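Local coordinates for ribonuclease P protein component 3 (Thermococcus kodakarensis KOD1, PDB 3WYZ) that probably forms part of ribonuclease P, the RNA-protein complex that generates mature tRNA by cleaving precursor transcripts at their 5' ends, at residues Y12-V18 with F31-T37; V65-V70 with A87-Q92; A136-S140 with T162-V166; V171-I175 with S208-P213. All blocks are in the same frame, centred on the assembly; numbering follows the deposited sequence. Where two conformers were deposited one is given.

Interaction 1 (Y12-V18 with F31-T37); sequences YFVEMDV and FDEVVFT
Tyr12 meets Asp32, just before the partner strand, and Glu33, that strand's first residue. Tyr12 CG anti to the backbone N (chi1 -169°) turns the ring to both: OH donates to Glu33 OE2 (2.7 Å) on the carboxylate's anti side, and Asp32 CB sits over one ring face, 3.6 Å from the centroid. A phenylalanine here would probably leave Glu33 OE2 without its hydroxyl donor. Asp32 OD1 accepts Phe13 N from above the carboxylate plane, and Asp32 N donates to Phe13 O (2.8 Å).

Parallel backbone pairing follows, Glu15 N to Glu33 O and Val35 N to Glu15 O (176°). Helix 21-30 links the strands as a beta-alpha-beta unit. Between Glu15 and Val18 the register slips by one residue, a beta bulge. There Asp17 N turns to Glu15 OE1 (2.8 Å), and Met16 O accepts from Tyr90 OH. Next, Val18 N donates to Val35 O (3.3 Å) and Thr37 N to Val18 O (2.7 Å).

Asp17 OD1 accepts Thr37 OG1 at 2.6 Å; Asp17 OD2 forms a salt bridge with Arg19 and a hydrogen bond with Ser178. Glu15 also bonds Thr176 and Ser177. Multiple bonds to both buried carboxylates are consistent with a polar network held in place.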
loop_
_atom_site.group_PDB
_atom_site.type_symbol
_atom_site.label_atom_id
_atom_site.label_comp_id
_atom_site.label_asym_id
_atom_site.label_seq_id
_atom_site.Cartn_x
_atom_site.Cartn_y
_atom_site.Cartn_z
ATOM N N TYR A 12 -13.299 -13.503 -3.035
ATOM C CA TYR A 12 -13.502 -12.252 -2.320
ATOM C C TYR A 12 -12.275 -11.362 -2.531
ATOM O O TYR A 12 -11.150 -11.800 -2.300
ATOM C CB TYR A 12 -13.725 -12.530 -0.835
ATOM C CG TYR A 12 -14.195 -11.324 -0.059
ATOM C CD1 TYR A 12 -13.277 -10.438 0.515
ATOM C CD2 TYR A 12 -15.553 -11.056 0.097
ATOM C CE1 TYR A 12 -13.702 -9.321 1.222
ATOM C CE2 TYR A 12 -15.985 -9.941 0.800
ATOM C CZ TYR A 12 -15.055 -9.079 1.358
ATOM O OH TYR A 12 -15.476 -7.973 2.051
ATOM N N PHE A 13 -12.486 -10.120 -2.961
ATOM C CA PHE A 13 -11.379 -9.236 -3.344
ATOM C C PHE A 13 -11.488 -7.850 -2.716
ATOM O O PHE A 13 -12.566 -7.273 -2.675
ATOM C CB PHE A 13 -11.324 -9.108 -4.870
ATOM C CG PHE A 13 -11.217 -10.430 -5.582
ATOM C CD1 PHE A 13 -10.068 -11.208 -5.462
ATOM C CD2 PHE A 13 -12.265 -10.905 -6.361
ATOM C CE1 PHE A 13 -9.965 -12.427 -6.109
ATOM C CE2 PHE A 13 -12.167 -12.121 -7.015
ATOM C CZ PHE A 13 -11.018 -12.885 -6.885
ATOM N N VAL A 14 -10.358 -7.319 -2.246
ATOM C CA VAL A 14 -10.306 -6.008 -1.587
ATOM C C VAL A 14 -9.273 -5.105 -2.268
ATOM O O VAL A 14 -8.145 -5.518 -2.502
ATOM C CB VAL A 14 -9.939 -6.141 -0.103
ATOM C CG1 VAL A 14 -9.786 -4.766 0.548
ATOM C CG2 VAL A 14 -10.984 -6.977 0.631
ATOM N N GLU A 15 -9.669 -3.877 -2.587
ATOM C CA GLU A 15 -8.746 -2.889 -3.151
ATOM C C GLU A 15 -8.317 -1.944 -2.032
ATOM O O GLU A 15 -9.124 -1.177 -1.528
ATOM C CB GLU A 15 -9.418 -2.136 -4.302
ATOM C CG GLU A 15 -8.643 -0.957 -4.881
ATOM C CD GLU A 15 -7.174 -1.244 -5.142
ATOM O OE1 GLU A 15 -6.376 -1.110 -4.201
ATOM O OE2 GLU A 15 -6.814 -1.570 -6.296
ATOM N N MET A 16 -7.042 -2.026 -1.657
ATOM C CA MET A 16 -6.511 -1.347 -0.476
ATOM C C MET A 16 -6.111 0.105 -0.693
ATOM O O MET A 16 -5.935 0.834 0.275
ATOM C CB MET A 16 -5.291 -2.098 0.059
ATOM C CG MET A 16 -5.596 -3.451 0.665
ATOM S SD MET A 16 -6.657 -3.325 2.106
ATOM C CE MET A 16 -5.494 -2.764 3.354
ATOM N N ASP A 17 -5.970 0.532 -1.942
ATOM C CA ASP A 17 -5.424 1.853 -2.219
ATOM C C ASP A 17 -5.909 2.409 -3.561
ATOM O O ASP A 17 -5.397 2.051 -4.614
ATOM C CB ASP A 17 -3.892 1.758 -2.172
ATOM C CG ASP A 17 -3.198 3.098 -2.287
ATOM O OD1 ASP A 17 -3.860 4.140 -2.116
ATOM O OD2 ASP A 17 -1.967 3.085 -2.535
ATOM N N VAL A 18 -6.931 3.260 -3.500
ATOM C CA VAL A 18 -7.357 4.082 -4.634
ATOM C C VAL A 18 -7.478 5.524 -4.148
ATOM O O VAL A 18 -7.931 5.775 -3.034
ATOM C CB VAL A 18 -8.691 3.602 -5.250
ATOM C CG1 VAL A 18 -8.511 2.257 -5.924
ATOM C CG2 VAL A 18 -9.785 3.503 -4.213
ATOM N N PHE A 31 -14.541 -4.927 -6.824
ATOM C CA PHE A 31 -14.021 -5.381 -5.531
ATOM C C PHE A 31 -15.102 -5.337 -4.460
ATOM O O PHE A 31 -16.009 -4.510 -4.515
ATOM C CB PHE A 31 -12.829 -4.525 -5.112
ATOM C CG PHE A 31 -11.649 -4.648 -6.031
ATOM C CD1 PHE A 31 -11.515 -3.802 -7.132
ATOM C CD2 PHE A 31 -10.676 -5.620 -5.810
ATOM C CE1 PHE A 31 -10.431 -3.917 -7.988
ATOM C CE2 PHE A 31 -9.592 -5.744 -6.666
ATOM C CZ PHE A 31 -9.468 -4.891 -7.756
ATOM N N ASP A 32 -14.989 -6.235 -3.487
ATOM C CA ASP A 32 -15.946 -6.318 -2.386
ATOM C C ASP A 32 -15.795 -5.177 -1.381
ATOM O O ASP A 32 -16.773 -4.763 -0.757
ATOM C CB ASP A 32 -15.810 -7.662 -1.677
ATOM C CG ASP A 32 -16.228 -8.819 -2.557
ATOM O OD1 ASP A 32 -15.493 -9.146 -3.513
ATOM O OD2 ASP A 32 -17.304 -9.391 -2.296
ATOM N N GLU A 33 -14.566 -4.696 -1.213
ATOM C CA GLU A 33 -14.291 -3.520 -0.395
ATOM C C GLU A 33 -13.270 -2.655 -1.110
ATOM O O GLU A 33 -12.340 -3.170 -1.733
ATOM C CB GLU A 33 -13.733 -3.918 0.970
ATOM C CG GLU A 33 -14.586 -4.910 1.742
ATOM C CD GLU A 33 -14.079 -5.145 3.157
ATOM O OE1 GLU A 33 -13.896 -4.147 3.894
ATOM O OE2 GLU A 33 -13.871 -6.326 3.532
ATOM N N VAL A 34 -13.441 -1.342 -1.015
ATOM C CA VAL A 34 -12.502 -0.402 -1.617
ATOM C C VAL A 34 -12.119 0.659 -0.591
ATOM O O VAL A 34 -12.978 1.368 -0.070
ATOM C CB VAL A 34 -13.082 0.269 -2.882
ATOM C CG1 VAL A 34 -12.047 1.177 -3.527
ATOM C CG2 VAL A 34 -13.541 -0.780 -3.883
ATOM N N VAL A 35 -10.824 0.746 -0.299
ATOM C CA VAL A 35 -10.294 1.740 0.622
ATOM C C VAL A 35 -9.882 2.995 -0.156
ATOM O O VAL A 35 -9.098 2.911 -1.091
ATOM C CB VAL A 35 -9.080 1.175 1.384
ATOM C CG1 VAL A 35 -8.494 2.220 2.329
ATOM C CG2 VAL A 35 -9.464 -0.093 2.145
ATOM N N PHE A 36 -10.430 4.147 0.223
ATOM C CA PHE A 36 -10.032 5.418 -0.367
ATOM C C PHE A 36 -8.833 5.993 0.382
ATOM O O PHE A 36 -8.878 6.175 1.596
ATOM C CB PHE A 36 -11.183 6.424 -0.348
ATOM C CG PHE A 36 -10.836 7.741 -0.991
ATOM C CD1 PHE A 36 -10.250 8.760 -0.245
ATOM C CD2 PHE A 36 -11.084 7.955 -2.335
ATOM C CE1 PHE A 36 -9.920 9.970 -0.834
ATOM C CE2 PHE A 36 -10.760 9.160 -2.931
ATOM C CZ PHE A 36 -10.178 10.169 -2.178
ATOM N N THR A 37 -7.762 6.283 -0.349
ATOM C CA THR A 37 -6.534 6.790 0.244
ATOM C C THR A 37 -6.392 8.297 0.012
ATOM O O THR A 37 -6.449 8.769 -1.126
ATOM C CB THR A 37 -5.310 6.064 -0.346
ATOM O OG1 THR A 37 -5.403 4.659 -0.056
ATOM C CG2 THR A 37 -4.020 6.621 0.238
#

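Interaction 2 (V65-V70 with A87-Q92); sequences VALLLV and ALLYVQ
Val65 O opens the pairing by accepting Leu88 N at 3.1 Å. At Ala66 the methyl group takes over: CB lies over one face of the Tyr90 ring, offset toward its rim and 3.3 Å from CE2. Tyr90 carries CG anti to its carbonyl carbon (chi1 -62°), which swings the ring back along the strand to this alanine, and its OH bonds Met16 O. Leu67 uses both backbone polar atoms, N to Leu88 O at 2.6 Å and O from Tyr90 N at 2.7 Å.

These strands, parallel with axes 28° apart, are joined through helix 74-83 as a beta-alpha-beta unit of the TIM barrel-like fold. Ala66, Leu68, Leu88 and Tyr90 share one face; Leu67, Leu69, Leu89 and Val91 share the other, where Val80 of the helix touches Leu69 and Leu89.

Leu68 reaches across with CD1, which ends 3.5 Å from Gln92 N and also packs on Tyr90 CB. Leu69 N binds Tyr90 O, and Leu69 CD1 rests 3.7 Å from Leu89 CD1. Leu69 O then accepts Gln92 N at 3.0 Å. Finally, Val70 CG1 runs alongside the Gln92 side chain, 3.5 Å from CB, while Gln92 OE1 hydrogen-bonds a glycerol, probably from the crystallisation liquor.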
loop_
_atom_site.group_PDB
_atom_site.type_symbol
_atom_site.label_atom_id
_atom_site.label_comp_id
_atom_site.label_asym_id
_atom_site.label_seq_id
_atom_site.Cartn_x
_atom_site.Cartn_y
_atom_site.Cartn_z
ATOM N N VAL A 65 -11.152 4.516 4.938
ATOM C CA VAL A 65 -10.206 5.551 4.548
ATOM C C VAL A 65 -8.793 5.197 5.003
ATOM O O VAL A 65 -8.583 4.769 6.143
ATOM C CB VAL A 65 -10.614 6.937 5.119
ATOM C CG1 VAL A 65 -9.574 7.996 4.777
ATOM C CG2 VAL A 65 -11.971 7.360 4.572
ATOM N N ALA A 66 -7.831 5.373 4.098
ATOM C CA ALA A 66 -6.412 5.251 4.434
ATOM C C ALA A 66 -5.724 6.601 4.290
ATOM O O ALA A 66 -6.151 7.450 3.509
ATOM C CB ALA A 66 -5.746 4.227 3.548
ATOM N N LEU A 67 -4.657 6.792 5.052
ATOM C CA LEU A 67 -3.879 8.014 5.003
ATOM C C LEU A 67 -2.468 7.697 4.516
ATOM O O LEU A 67 -1.718 6.987 5.194
ATOM C CB LEU A 67 -3.838 8.643 6.392
ATOM C CG LEU A 67 -3.304 10.069 6.496
ATOM C CD1 LEU A 67 -4.229 11.050 5.785
ATOM C CD2 LEU A 67 -3.143 10.437 7.964
ATOM N N LEU A 68 -2.109 8.215 3.345
ATOM C CA LEU A 68 -0.787 7.971 2.769
ATOM C C LEU A 68 0.152 9.140 3.043
ATOM O O LEU A 68 -0.017 10.227 2.486
ATOM C CB LEU A 68 -0.891 7.717 1.263
ATOM C CG LEU A 68 0.441 7.562 0.515
ATOM C CD1 LEU A 68 1.159 6.292 0.937
ATOM C CD2 LEU A 68 0.212 7.582 -0.986
ATOM N N LEU A 69 1.146 8.900 3.892
ATOM C CA LEU A 69 2.132 9.914 4.238
ATOM C C LEU A 69 3.305 9.868 3.270
ATOM O O LEU A 69 3.972 8.839 3.142
ATOM C CB LEU A 69 2.649 9.706 5.665
ATOM C CG LEU A 69 1.623 9.659 6.795
ATOM C CD1 LEU A 69 2.348 9.544 8.131
ATOM C CD2 LEU A 69 0.702 10.875 6.775
ATOM N N VAL A 70 3.545 10.984 2.587
ATOM C CA VAL A 70 4.752 11.153 1.784
ATOM C C VAL A 70 5.577 12.280 2.416
ATOM O O VAL A 70 5.107 13.410 2.559
ATOM C CB VAL A 70 4.429 11.413 0.293
ATOM C CG1 VAL A 70 3.375 10.429 -0.205
ATOM C CG2 VAL A 70 3.949 12.831 0.050
ATOM N N ALA A 87 -8.209 5.917 10.683
ATOM C CA ALA A 87 -7.780 5.668 9.312
ATOM C C ALA A 87 -6.597 4.717 9.311
ATOM O O ALA A 87 -5.839 4.656 10.284
ATOM C CB ALA A 87 -7.400 6.976 8.627
ATOM N N LEU A 88 -6.441 3.976 8.216
ATOM C CA LEU A 88 -5.238 3.188 8.008
ATOM C C LEU A 88 -4.104 4.152 7.729
ATOM O O LEU A 88 -4.277 5.132 7.005
ATOM C CB LEU A 88 -5.380 2.235 6.824
ATOM C CG LEU A 88 -6.487 1.196 6.910
ATOM C CD1 LEU A 88 -6.532 0.373 5.640
ATOM C CD2 LEU A 88 -6.351 0.298 8.131
ATOM N N LEU A 89 -2.939 3.871 8.302
ATOM C CA LEU A 89 -1.767 4.693 8.071
ATOM C C LEU A 89 -0.852 3.995 7.072
ATOM O O LEU A 89 -0.222 2.989 7.397
ATOM C CB LEU A 89 -1.040 4.969 9.391
ATOM C CG LEU A 89 0.066 6.033 9.362
ATOM C CD1 LEU A 89 -0.483 7.378 8.923
ATOM C CD2 LEU A 89 0.729 6.157 10.731
ATOM N N TYR A 90 -0.811 4.518 5.853
ATOM C CA TYR A 90 0.156 4.081 4.853
ATOM C C TYR A 90 1.332 5.046 4.819
ATOM O O TYR A 90 1.200 6.210 5.192
ATOM C CB TYR A 90 -0.462 4.035 3.455
ATOM C CG TYR A 90 -1.611 3.074 3.254
ATOM C CD1 TYR A 90 -1.809 1.974 4.091
ATOM C CD2 TYR A 90 -2.475 3.242 2.182
ATOM C CE1 TYR A 90 -2.857 1.096 3.882
ATOM C CE2 TYR A 90 -3.515 2.369 1.962
ATOM C CZ TYR A 90 -3.707 1.300 2.814
ATOM O OH TYR A 90 -4.752 0.440 2.581
ATOM N N VAL A 91 2.481 4.549 4.366
ATOM C CA VAL A 91 3.654 5.380 4.130
ATOM C C VAL A 91 4.203 5.073 2.744
ATOM O O VAL A 91 4.362 3.914 2.375
ATOM C CB VAL A 91 4.749 5.149 5.191
ATOM C CG1 VAL A 91 6.010 5.947 4.859
ATOM C CG2 VAL A 91 4.239 5.523 6.570
ATOM N N GLN A 92 4.479 6.129 1.984
ATOM C CA GLN A 92 5.094 6.015 0.672
ATOM C C GLN A 92 6.558 5.615 0.831
ATOM O O GLN A 92 7.323 6.308 1.507
ATOM C CB GLN A 92 5.001 7.358 -0.056
ATOM C CG GLN A 92 5.592 7.397 -1.460
ATOM C CD GLN A 92 4.579 7.042 -2.528
ATOM O OE1 GLN A 92 4.223 5.875 -2.689
ATOM N NE2 GLN A 92 4.107 8.045 -3.263
#

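Interaction 3 (A136-S140 with T162-V166); sequences AIGFS and TWQLV
Phe139 reaches the helix with ring atom CZ, which is the Phe139 atom nearest to each of Thr162, Trp163 and Val166. The contact belongs to the outer layer of a TIM barrel-like fold: helix 149-168 runs back against strand 136-140, with the local axes at 154° and 10.7 Å apart. No hydrogen bond crosses between them, and the 193 Å² buried comes from apolar contact.

With CG anti to the carbonyl carbon (chi1 -70°), Phe139 sends CZ to 3.9 Å from Trp163 CA and 4.0 Å from Thr162 CG2. The phenylalanine and threonine side chains lie antiparallel, each passing the other. Thr162 turns its methyl group to the strand, while OG1 bonds Phe158 O one turn earlier in its own helix. Phe139 also meets the ring of Trp114, the two planes about 35° apart, and packs beside Ile175. An alanine in its place would probably open a gap between strand and helix and remove the ring atom that Trp163 CA and the Thr162 methyl group pack on.

Ile137 spreads its two branches over the same helical surface, crossing both partners at a slant. Its CG2 approaches Thr162 CG2 at 4.1 Å, and the other branch goes to the residue one turn further on, Ile137 CG1 lying 3.7 Å from Val166 CG2.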
loop_
_atom_site.group_PDB
_atom_site.type_symbol
_atom_site.label_atom_id
_atom_site.label_comp_id
_atom_site.label_asym_id
_atom_site.label_seq_id
_atom_site.Cartn_x
_atom_site.Cartn_y
_atom_site.Cartn_z
ATOM N N ALA A 136 2.592 -4.507 6.729
ATOM C CA ALA A 136 2.340 -5.058 5.399
ATOM C C ALA A 136 3.129 -4.324 4.322
ATOM O O ALA A 136 3.437 -3.139 4.454
ATOM C CB ALA A 136 0.856 -5.004 5.073
ATOM N N ILE A 137 3.449 -5.038 3.249
ATOM C CA ILE A 137 4.065 -4.424 2.073
ATOM C C ILE A 137 3.033 -4.277 0.971
ATOM O O ILE A 137 2.415 -5.261 0.577
ATOM C CB ILE A 137 5.255 -5.250 1.552
ATOM C CG1 ILE A 137 6.322 -5.386 2.640
ATOM C CG2 ILE A 137 5.863 -4.606 0.307
ATOM C CD1 ILE A 137 6.982 -4.081 3.053
ATOM N N GLY A 138 2.876 -3.048 0.478
ATOM C CA GLY A 138 1.980 -2.748 -0.630
ATOM C C GLY A 138 2.665 -2.784 -1.985
ATOM O O GLY A 138 3.531 -1.963 -2.273
ATOM N N PHE A 139 2.263 -3.737 -2.818
ATOM C CA PHE A 139 2.765 -3.848 -4.181
ATOM C C PHE A 139 1.870 -3.065 -5.127
ATOM O O PHE A 139 0.848 -3.581 -5.592
ATOM C CB PHE A 139 2.821 -5.317 -4.619
ATOM C CG PHE A 139 3.876 -6.113 -3.919
ATOM C CD1 PHE A 139 3.603 -6.739 -2.725
ATOM C CD2 PHE A 139 5.142 -6.232 -4.461
ATOM C CE1 PHE A 139 4.574 -7.473 -2.074
ATOM C CE2 PHE A 139 6.123 -6.961 -3.818
ATOM C CZ PHE A 139 5.838 -7.584 -2.623
ATOM N N SER A 140 2.259 -1.818 -5.405
ATOM C CA SER A 140 1.464 -0.923 -6.244
ATOM C C SER A 140 1.700 -1.224 -7.717
ATOM O O SER A 140 2.830 -1.405 -8.142
ATOM C CB SER A 140 1.804 0.543 -5.949
ATOM O OG SER A 140 3.106 0.872 -6.417
ATOM N N THR A 162 11.677 -7.959 -3.627
ATOM C CA THR A 162 10.876 -7.681 -2.449
ATOM C C THR A 162 9.915 -8.831 -2.141
ATOM O O THR A 162 9.729 -9.195 -0.980
ATOM C CB THR A 162 10.082 -6.376 -2.612
ATOM O OG1 THR A 162 10.988 -5.291 -2.862
ATOM C CG2 THR A 162 9.283 -6.074 -1.376
ATOM N N TRP A 163 9.302 -9.400 -3.173
ATOM C CA TRP A 163 8.402 -10.537 -2.975
ATOM C C TRP A 163 9.136 -11.722 -2.341
ATOM O O TRP A 163 8.639 -12.321 -1.401
ATOM C CB TRP A 163 7.748 -10.964 -4.292
ATOM C CG TRP A 163 7.191 -12.362 -4.252
ATOM C CD1 TRP A 163 7.568 -13.411 -5.026
ATOM C CD2 TRP A 163 6.181 -12.863 -3.361
ATOM N NE1 TRP A 163 6.849 -14.536 -4.690
ATOM C CE2 TRP A 163 5.996 -14.228 -3.667
ATOM C CE3 TRP A 163 5.427 -12.290 -2.331
ATOM C CZ2 TRP A 163 5.071 -15.034 -2.992
ATOM C CZ3 TRP A 163 4.505 -13.093 -1.654
ATOM C CH2 TRP A 163 4.342 -14.456 -1.989
ATOM N N GLN A 164 10.317 -12.050 -2.854
ATOM C CA GLN A 164 11.095 -13.190 -2.363
ATOM C C GLN A 164 11.440 -13.037 -0.882
ATOM O O GLN A 164 11.458 -14.005 -0.138
ATOM C CB GLN A 164 12.383 -13.353 -3.179
ATOM C CG GLN A 164 12.167 -13.814 -4.618
ATOM C CD GLN A 164 13.405 -13.643 -5.488
ATOM O OE1 GLN A 164 14.517 -13.945 -5.067
ATOM N NE2 GLN A 164 13.213 -13.163 -6.709
ATOM N N LEU A 165 11.731 -11.799 -0.475
ATOM C CA LEU A 165 12.010 -11.468 0.925
ATOM C C LEU A 165 10.737 -11.525 1.766
ATOM O O LEU A 165 10.712 -12.168 2.807
ATOM C CB LEU A 165 12.637 -10.071 1.040
ATOM C CG LEU A 165 14.114 -9.982 0.652
ATOM C CD1 LEU A 165 14.540 -8.535 0.433
ATOM C CD2 LEU A 165 14.980 -10.645 1.710
ATOM N N VAL A 166 9.694 -10.837 1.302
ATOM C CA VAL A 166 8.370 -10.869 1.922
ATOM C C VAL A 166 7.905 -12.307 2.168
ATOM O O VAL A 166 7.412 -12.636 3.251
ATOM C CB VAL A 166 7.331 -10.134 1.036
ATOM C CG1 VAL A 166 5.907 -10.547 1.370
ATOM C CG2 VAL A 166 7.482 -8.619 1.156
#

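Interaction 4 (V171-I175 with S208-P213); sequences VPRFI and SLNFYP
Arg173 is folded toward Tyr212 by its first two torsions: CG stands between the backbone N and the carbonyl carbon (chi1 64°), and the chain bends again at chi2 (-76°). The guanidinium is thereby laid at a slant to the Tyr212 ring, the two planes 29° apart, with NE 3.7 Å from Tyr212 CE2. Tyr212 OH lies over one guanidinium face near its rim; its 3.3 Å separation from Arg173 NH1 has too poor an angle for a hydrogen bond. NH1 instead donates to Val171 O at 3.0 Å, close to the guanidinium plane, and this bond probably helps set how the flat group is turned.

Further back, Tyr212 CB presses on Arg173 O at 3.0 Å and CD1 touches Pro172 CB. Arg173 N lies over one face of the Tyr212 ring, and Phe211 CD2 over the centre of the other. Phe174 CB lies 3.2 Å from Ser208 O, its ring directed elsewhere.

Ser208 O takes a weak bond from Ile175 N (3.5 Å), and Leu209 CD2 packs against Ile175 O at 3.2 Å. Ser208 OG hydrogen-bonds Glu204 O within its own helix. Leu209 pairs through its backbone with Val14, so 208-213 bridges both outermost strands, 14-18 and 173-176. In this seven-stranded, TIM barrel-like sheet, the helical C-terminal chain thus occupies the seam between the first and last strands.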
loop_
_atom_site.group_PDB
_atom_site.type_symbol
_atom_site.label_atom_id
_atom_site.label_comp_id
_atom_site.label_asym_id
_atom_site.label_seq_id
_atom_site.Cartn_x
_atom_site.Cartn_y
_atom_site.Cartn_z
ATOM N N VAL A 171 6.026 -11.820 5.693
ATOM C CA VAL A 171 5.566 -10.453 5.929
ATOM C C VAL A 171 4.191 -10.320 5.282
ATOM O O VAL A 171 3.988 -10.831 4.182
ATOM C CB VAL A 171 6.511 -9.402 5.307
ATOM C CG1 VAL A 171 6.044 -7.988 5.648
ATOM C CG2 VAL A 171 7.940 -9.606 5.780
ATOM N N PRO A 172 3.239 -9.653 5.957
ATOM C CA PRO A 172 1.953 -9.433 5.291
ATOM C C PRO A 172 2.126 -8.586 4.035
ATOM O O PRO A 172 3.067 -7.796 3.953
ATOM C CB PRO A 172 1.127 -8.677 6.340
ATOM C CG PRO A 172 1.792 -8.968 7.653
ATOM C CD PRO A 172 3.250 -9.132 7.338
ATOM N N ARG A 173 1.233 -8.751 3.064
ATOM C CA ARG A 173 1.317 -7.994 1.820
ATOM C C ARG A 173 -0.012 -7.939 1.095
ATOM O O ARG A 173 -0.916 -8.717 1.368
ATOM C CB ARG A 173 2.380 -8.579 0.889
ATOM C CG ARG A 173 2.090 -9.992 0.390
ATOM C CD ARG A 173 2.368 -11.023 1.474
ATOM N NE ARG A 173 2.228 -12.387 0.999
ATOM C CZ ARG A 173 2.654 -13.465 1.653
ATOM N NH1 ARG A 173 3.260 -13.359 2.841
ATOM N NH2 ARG A 173 2.469 -14.662 1.107
ATOM N N PHE A 174 -0.114 -7.000 0.168
ATOM C CA PHE A 174 -1.254 -6.927 -0.724
ATOM C C PHE A 174 -0.851 -6.311 -2.054
ATOM O O PHE A 174 0.129 -5.565 -2.124
ATOM C CB PHE A 174 -2.391 -6.127 -0.083
ATOM C CG PHE A 174 -1.994 -4.755 0.385
ATOM C CD1 PHE A 174 -2.044 -3.670 -0.476
ATOM C CD2 PHE A 174 -1.608 -4.541 1.696
ATOM C CE1 PHE A 174 -1.695 -2.404 -0.042
ATOM C CE2 PHE A 174 -1.261 -3.277 2.138
ATOM C CZ PHE A 174 -1.298 -2.209 1.265
ATOM N N ILE A 175 -1.599 -6.655 -3.102
ATOM C CA ILE A 175 -1.447 -6.024 -4.403
ATOM C C ILE A 175 -2.490 -4.921 -4.505
ATOM O O ILE A 175 -3.640 -5.116 -4.107
ATOM C CB ILE A 175 -1.668 -7.009 -5.572
ATOM C CG1 ILE A 175 -0.815 -8.278 -5.415
ATOM C CG2 ILE A 175 -1.395 -6.321 -6.904
ATOM C CD1 ILE A 175 0.673 -8.043 -5.323
ATOM N N SER A 208 -3.235 -12.132 -1.430
ATOM C CA SER A 208 -2.861 -10.717 -1.426
ATOM C C SER A 208 -4.033 -9.756 -1.690
ATOM O O SER A 208 -3.943 -8.567 -1.372
ATOM C CB SER A 208 -1.744 -10.466 -2.441
ATOM O OG SER A 208 -0.581 -11.199 -2.092
ATOM N N LEU A 209 -5.114 -10.253 -2.286
ATOM C CA LEU A 209 -6.335 -9.464 -2.472
ATOM C C LEU A 209 -7.471 -9.878 -1.532
ATOM O O LEU A 209 -8.464 -9.165 -1.407
ATOM C CB LEU A 209 -6.820 -9.579 -3.915
ATOM C CG LEU A 209 -5.938 -8.963 -5.002
ATOM C CD1 LEU A 209 -6.570 -9.209 -6.364
ATOM C CD2 LEU A 209 -5.717 -7.471 -4.767
ATOM N N ASN A 210 -7.320 -11.017 -0.864
ATOM C CA ASN A 210 -8.397 -11.588 -0.059
ATOM C C ASN A 210 -8.007 -11.617 1.416
ATOM O O ASN A 210 -8.447 -10.767 2.205
ATOM C CB ASN A 210 -8.738 -12.988 -0.594
ATOM C CG ASN A 210 -9.935 -13.622 0.096
ATOM O OD1 ASN A 210 -10.324 -13.240 1.201
ATOM N ND2 ASN A 210 -10.529 -14.609 -0.565
ATOM N N PHE A 211 -7.147 -12.562 1.779
ATOM C CA PHE A 211 -6.855 -12.845 3.183
ATOM C C PHE A 211 -6.107 -11.725 3.901
ATOM O O PHE A 211 -6.464 -11.362 5.019
ATOM C CB PHE A 211 -6.073 -14.155 3.292
ATOM C CG PHE A 211 -5.622 -14.469 4.680
ATOM C CD1 PHE A 211 -6.529 -14.920 5.630
ATOM C CD2 PHE A 211 -4.292 -14.308 5.044
ATOM C CE1 PHE A 211 -6.118 -15.208 6.922
ATOM C CE2 PHE A 211 -3.876 -14.594 6.332
ATOM C CZ PHE A 211 -4.790 -15.041 7.273
ATOM N N TYR A 212 -5.066 -11.189 3.275
ATOM C CA TYR A 212 -4.228 -10.182 3.930
ATOM C C TYR A 212 -4.894 -8.820 4.100
ATOM O O TYR A 212 -4.705 -8.184 5.132
ATOM C CB TYR A 212 -2.881 -10.043 3.219
ATOM C CG TYR A 212 -1.970 -11.220 3.470
ATOM C CD1 TYR A 212 -1.378 -11.412 4.714
ATOM C CD2 TYR A 212 -1.725 -12.159 2.477
ATOM C CE1 TYR A 212 -0.553 -12.493 4.952
ATOM C CE2 TYR A 212 -0.909 -13.250 2.710
ATOM C CZ TYR A 212 -0.323 -13.412 3.944
ATOM O OH TYR A 212 0.495 -14.496 4.171
ATOM N N PRO A 213 -5.657 -8.357 3.095
ATOM C CA PRO A 213 -6.466 -7.157 3.304
ATOM C C PRO A 213 -7.494 -7.310 4.440
ATOM O O PRO A 213 -7.719 -6.360 5.195
ATOM C CB PRO A 213 -7.162 -6.979 1.957
ATOM C CG PRO A 213 -6.192 -7.531 0.976
ATOM C CD PRO A 213 -5.602 -8.726 1.668
#

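From the N terminus, interaction 1 closes the loop through helix 21-30 and interaction 2 the one through helix 74-83. Interaction 3 then brings helix 149-168 back onto strand 136-140, and interaction 4 joins the last strand to the C-terminal helices. All four are in series along the chain; none nest or cross. Interactions 1 and 2 meet through neighbouring strands 33-41 and 65-70, where Phe36 O probably bonds Ala66 N. Strands 136-140 and 173-176 likewise connect interactions 3 and 4. Interaction 4 returns to interaction 1 through the Val14-Leu209 backbone pair, tying the two sheet edges together, whereas interactions 2 and 3 lie about 17 Å apart between centres, without touching.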